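Long-range contact in hemolysin-related protein (Vibrio cholerae serotype O1, PDB 5V6F), which probably binds host glycans, its second beta-prism lectin domain holding mannotriose in a sugar pocket: residues A[12-23]-A[118-127]. Sequence-based numbering, arbitrary orientation.
Sequences TQQSQRVVTADN and RIKQINVWTG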
loop_
_atom_site.group_PDB
_atom_site.type_symbol
_atom_site.label_atom_id
_atom_site.label_comp_id
_atom_site.label_asym_id
_atom_site.label_seq_id
_atom_site.Cartn_x
_atom_site.Cartn_y
_atom_site.Cartn_z
ATOM N N THR A 12 3.180 -11.468 8.532
ATOM C CA THR A 12 2.111 -11.127 9.460
ATOM C C THR A 12 0.760 -11.530 8.865
ATOM O O THR A 12 0.692 -12.272 7.883
ATOM C CB THR A 12 2.182 -9.642 9.805
ATOM O OG1 THR A 12 2.229 -8.875 8.596
ATOM C CG2 THR A 12 3.418 -9.361 10.649
ATOM N N GLN A 13 -0.331 -11.042 9.454
ATOM C CA GLN A 13 -1.660 -11.566 9.162
ATOM C C GLN A 13 -2.222 -10.999 7.864
ATOM O O GLN A 13 -2.134 -9.798 7.601
ATOM C CB GLN A 13 -2.614 -11.256 10.311
ATOM C CG GLN A 13 -2.283 -11.997 11.593
ATOM C CD GLN A 13 -1.328 -11.220 12.478
ATOM O OE1 GLN A 13 -1.504 -10.022 12.701
ATOM N NE2 GLN A 13 -0.308 -11.902 12.986
ATOM N N GLN A 14 -2.839 -11.872 7.070
ATOM C CA GLN A 14 -3.366 -11.496 5.765
ATOM C C GLN A 14 -4.839 -11.109 5.851
ATOM O O GLN A 14 -5.667 -11.875 6.356
ATOM C CB GLN A 14 -3.196 -12.644 4.772
ATOM C CG GLN A 14 -3.643 -12.281 3.362
ATOM C CD GLN A 14 -3.524 -13.424 2.378
ATOM O OE1 GLN A 14 -2.870 -14.431 2.644
ATOM N NE2 GLN A 14 -4.160 -13.267 1.227
ATOM N N SER A 15 -5.161 -9.926 5.335
ATOM C CA SER A 15 -6.533 -9.504 5.120
ATOM C C SER A 15 -6.771 -9.329 3.625
ATOM O O SER A 15 -5.835 -9.143 2.843
ATOM C CB SER A 15 -6.850 -8.196 5.856
ATOM O OG SER A 15 -6.793 -8.368 7.265
ATOM N N GLN A 16 -8.040 -9.397 3.233
ATOM C CA GLN A 16 -8.419 -9.329 1.826
ATOM C C GLN A 16 -9.497 -8.267 1.672
ATOM O O GLN A 16 -10.528 -8.322 2.349
ATOM C CB GLN A 16 -8.886 -10.704 1.324
ATOM C CG GLN A 16 -7.854 -11.799 1.657
ATOM C CD GLN A 16 -8.035 -13.101 0.892
ATOM O OE1 GLN A 16 -7.064 -13.666 0.366
ATOM N NE2 GLN A 16 -9.261 -13.597 0.846
ATOM N N ARG A 17 -9.247 -7.285 0.809
ATOM C CA ARG A 17 -10.151 -6.151 0.634
ATOM C C ARG A 17 -10.587 -6.076 -0.822
ATOM O O ARG A 17 -9.768 -5.833 -1.716
ATOM C CB ARG A 17 -9.489 -4.853 1.089
ATOM C CG ARG A 17 -9.312 -4.763 2.611
ATOM C CD ARG A 17 -10.665 -4.769 3.336
ATOM N NE ARG A 17 -10.544 -4.756 4.794
ATOM C CZ ARG A 17 -10.585 -5.833 5.572
ATOM N NH1 ARG A 17 -10.731 -7.046 5.056
ATOM N NH2 ARG A 17 -10.471 -5.697 6.887
ATOM N N VAL A 18 -11.875 -6.286 -1.050
ATOM C CA VAL A 18 -12.441 -6.298 -2.390
ATOM C C VAL A 18 -12.603 -4.868 -2.877
ATOM O O VAL A 18 -13.062 -3.986 -2.139
ATOM C CB VAL A 18 -13.782 -7.057 -2.395
ATOM C CG1 VAL A 18 -14.483 -6.929 -3.735
ATOM C CG2 VAL A 18 -13.556 -8.522 -2.050
ATOM N N VAL A 19 -12.215 -4.634 -4.126
ATOM C CA VAL A 19 -12.364 -3.325 -4.746
ATOM C C VAL A 19 -13.805 -3.159 -5.209
ATOM O O VAL A 19 -14.349 -4.017 -5.920
ATOM C CB VAL A 19 -11.381 -3.162 -5.915
ATOM C CG1 VAL A 19 -11.513 -1.783 -6.517
ATOM C CG2 VAL A 19 -9.953 -3.414 -5.448
ATOM N N THR A 20 -14.426 -2.052 -4.819
ATOM C CA THR A 20 -15.804 -1.789 -5.198
ATOM C C THR A 20 -15.870 -1.232 -6.616
ATOM O O THR A 20 -14.853 -0.955 -7.258
ATOM C CB THR A 20 -16.455 -0.798 -4.237
ATOM O OG1 THR A 20 -15.889 0.504 -4.453
ATOM C CG2 THR A 20 -16.255 -1.228 -2.786
ATOM N N ALA A 21 -17.096 -1.025 -7.099
ATOM C CA ALA A 21 -17.288 -0.403 -8.404
ATOM C C ALA A 21 -16.641 0.973 -8.490
ATOM O O ALA A 21 -16.411 1.468 -9.600
ATOM C CB ALA A 21 -18.783 -0.292 -8.717
ATOM N N ASP A 22 -16.349 1.609 -7.353
ATOM C CA ASP A 22 -15.699 2.913 -7.371
ATOM C C ASP A 22 -14.202 2.830 -7.655
ATOM O O ASP A 22 -13.586 3.866 -7.926
ATOM C CB ASP A 22 -15.932 3.637 -6.043
ATOM C CG ASP A 22 -17.385 4.040 -5.845
ATOM O OD1 ASP A 22 -18.055 4.375 -6.843
ATOM O OD2 ASP A 22 -17.854 4.017 -4.690
ATOM N N ASN A 23 -13.603 1.638 -7.602
ATOM C CA ASN A 23 -12.218 1.432 -8.043
ATOM C C ASN A 23 -11.233 2.300 -7.258
ATOM O O ASN A 23 -10.351 2.943 -7.836
ATOM C CB ASN A 23 -12.079 1.709 -9.544
ATOM C CG ASN A 23 -12.731 0.652 -10.404
ATOM O OD1 ASN A 23 -12.577 -0.544 -10.166
ATOM N ND2 ASN A 23 -13.456 1.090 -11.425
ATOM N N ARG A 118 -8.334 -5.474 -14.605
ATOM C CA ARG A 118 -8.911 -4.743 -13.484
ATOM C C ARG A 118 -8.467 -5.372 -12.170
ATOM O O ARG A 118 -8.599 -6.583 -11.969
ATOM C CB ARG A 118 -10.438 -4.707 -13.548
ATOM C CG ARG A 118 -11.043 -4.078 -12.292
ATOM C CD ARG A 118 -12.522 -3.735 -12.396
ATOM N NE ARG A 118 -12.981 -3.075 -11.174
ATOM C CZ ARG A 118 -13.330 -3.701 -10.049
ATOM N NH1 ARG A 118 -13.297 -5.023 -9.966
ATOM N NH2 ARG A 118 -13.712 -2.999 -8.988
ATOM N N ILE A 119 -7.956 -4.536 -11.271
ATOM C CA ILE A 119 -7.637 -4.966 -9.914
ATOM C C ILE A 119 -8.956 -5.191 -9.182
ATOM O O ILE A 119 -9.719 -4.246 -8.961
ATOM C CB ILE A 119 -6.771 -3.930 -9.193
ATOM C CG1 ILE A 119 -5.471 -3.674 -9.962
ATOM C CG2 ILE A 119 -6.462 -4.398 -7.778
ATOM C CD1 ILE A 119 -4.742 -2.416 -9.519
ATOM N N LYS A 120 -9.238 -6.439 -8.805
ATOM C CA LYS A 120 -10.498 -6.755 -8.145
ATOM C C LYS A 120 -10.369 -6.872 -6.635
ATOM O O LYS A 120 -11.381 -6.781 -5.933
ATOM C CB LYS A 120 -11.086 -8.057 -8.707
ATOM C CG LYS A 120 -10.397 -9.336 -8.247
ATOM C CD LYS A 120 -10.955 -10.545 -8.986
ATOM C CE LYS A 120 -10.392 -11.854 -8.444
ATOM N NZ LYS A 120 -10.717 -13.009 -9.331
ATOM N N GLN A 121 -9.154 -7.039 -6.123
ATOM C CA GLN A 121 -8.950 -7.268 -4.703
ATOM C C GLN A 121 -7.528 -6.862 -4.354
ATOM O O GLN A 121 -6.614 -6.986 -5.173
ATOM C CB GLN A 121 -9.220 -8.738 -4.350
ATOM C CG GLN A 121 -8.974 -9.132 -2.902
ATOM C CD GLN A 121 -9.390 -10.564 -2.624
ATOM O OE1 GLN A 121 -10.569 -10.909 -2.711
ATOM N NE2 GLN A 121 -8.421 -11.409 -2.294
ATOM N N ILE A 122 -7.361 -6.343 -3.141
ATOM C CA ILE A 122 -6.052 -6.051 -2.577
ATOM C C ILE A 122 -5.890 -6.940 -1.356
ATOM O O ILE A 122 -6.716 -6.894 -0.434
ATOM C CB ILE A 122 -5.890 -4.572 -2.195
ATOM C CG1 ILE A 122 -6.279 -3.658 -3.363
ATOM C CG2 ILE A 122 -4.445 -4.302 -1.755
ATOM C CD1 ILE A 122 -6.257 -2.171 -3.020
ATOM N N ASN A 123 -4.850 -7.761 -1.358
ATOM C CA ASN A 123 -4.456 -8.480 -0.162
ATOM C C ASN A 123 -3.481 -7.603 0.607
ATOM O O ASN A 123 -2.609 -6.968 0.012
ATOM C CB ASN A 123 -3.820 -9.826 -0.512
ATOM C CG ASN A 123 -4.772 -10.742 -1.258
ATOM O OD1 ASN A 123 -5.974 -10.749 -0.998
ATOM N ND2 ASN A 123 -4.238 -11.517 -2.191
ATOM N N VAL A 124 -3.661 -7.537 1.925
ATOM C CA VAL A 124 -2.863 -6.675 2.787
ATOM C C VAL A 124 -2.393 -7.490 3.981
ATOM O O VAL A 124 -3.198 -8.168 4.629
ATOM C CB VAL A 124 -3.658 -5.446 3.271
ATOM C CG1 VAL A 124 -2.754 -4.511 4.064
ATOM C CG2 VAL A 124 -4.300 -4.720 2.092
ATOM N N TRP A 125 -1.099 -7.412 4.277
ATOM C CA TRP A 125 -0.509 -8.090 5.423
ATOM C C TRP A 125 -0.157 -7.049 6.477
ATOM O O TRP A 125 0.560 -6.084 6.186
ATOM C CB TRP A 125 0.730 -8.885 5.009
ATOM C CG TRP A 125 0.417 -10.124 4.226
ATOM C CD1 TRP A 125 0.363 -11.402 4.706
ATOM C CD2 TRP A 125 0.110 -10.207 2.826
ATOM N NE1 TRP A 125 0.048 -12.274 3.692
ATOM C CE2 TRP A 125 -0.114 -11.567 2.529
ATOM C CE3 TRP A 125 0.003 -9.265 1.798
ATOM C CZ2 TRP A 125 -0.441 -12.007 1.246
ATOM C CZ3 TRP A 125 -0.318 -9.705 0.524
ATOM C CH2 TRP A 125 -0.536 -11.064 0.260
ATOM N N THR A 126 -0.675 -7.236 7.690
ATOM C CA THR A 126 -0.374 -6.350 8.804
ATOM C C THR A 126 -0.332 -7.161 10.088
ATOM O O THR A 126 -1.086 -8.127 10.248
ATOM C CB THR A 126 -1.398 -5.216 8.948
ATOM O OG1 THR A 126 -1.002 -4.348 10.020
ATOM C CG2 THR A 126 -2.800 -5.757 9.235
ATOM N N GLY A 127 0.560 -6.764 10.988
ATOM C CA GLY A 127 0.596 -7.267 12.344
ATOM C C GLY A 127 -0.022 -6.341 13.373
ATOM O O GLY A 127 0.158 -6.568 14.575
HETATM O O HOH W 1 -13.794 -6.347 -7.380
HETATM O O HOH W 2 -10.010 -1.650 -9.788
#
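Gln14 lies along the indole of Trp125, pointing the same way and packing over one face of the ring. With CG anti to the backbone N (chi1 -176°) and the chain extended beyond it, CG stands 4.0 Å from the centroid of the five-membered ring, a CH-pi contact, while the amide follows toward CZ2. At the indole edge, near the ring plane, Thr12 O meets CD1. On the same face of the sheet, Gln16 runs beside Asn123, their amide planes only 15° apart; Asn123 OD1 is taken by Gln121 NE2 (2.8 Å), and Asn123 ND2 by Gln135 of strand 131-137. The backbones of strands 13-18 and 121-126 pair antiparallel, joining an early strand to a late one in one of the three four-stranded sheets of the beta-prism lectin fold. Their bond from Ser15 N to Val124 O is short (2.7 Å) and nearly straight. On the other face, Ser15, Arg17, Val124 and Thr126 touch Val44 of strand 44-45, in a neighbouring sheet; the Thr126 side chain is about 11 Å from a bound mannose.

Beyond the strands, Arg118 reaches over in an extended chain and grips a single oxygen side-on: Asn23 OD1 receives NE (2.8 Å), in the carbonyl plane on a lone pair, and NH2 (3.0 Å), tilted from it. A water joins Arg118 NH1 to Val19 O and Lys120 O.

The chemistry thus divides: backbone bonds and a ring packed on one face by Gln14 join the strands, whereas one guanidinium, probably polarising the amide oxygen it holds, ties Asn23, last residue of the type I turn Thr20 to Asn23, to segment 118-127.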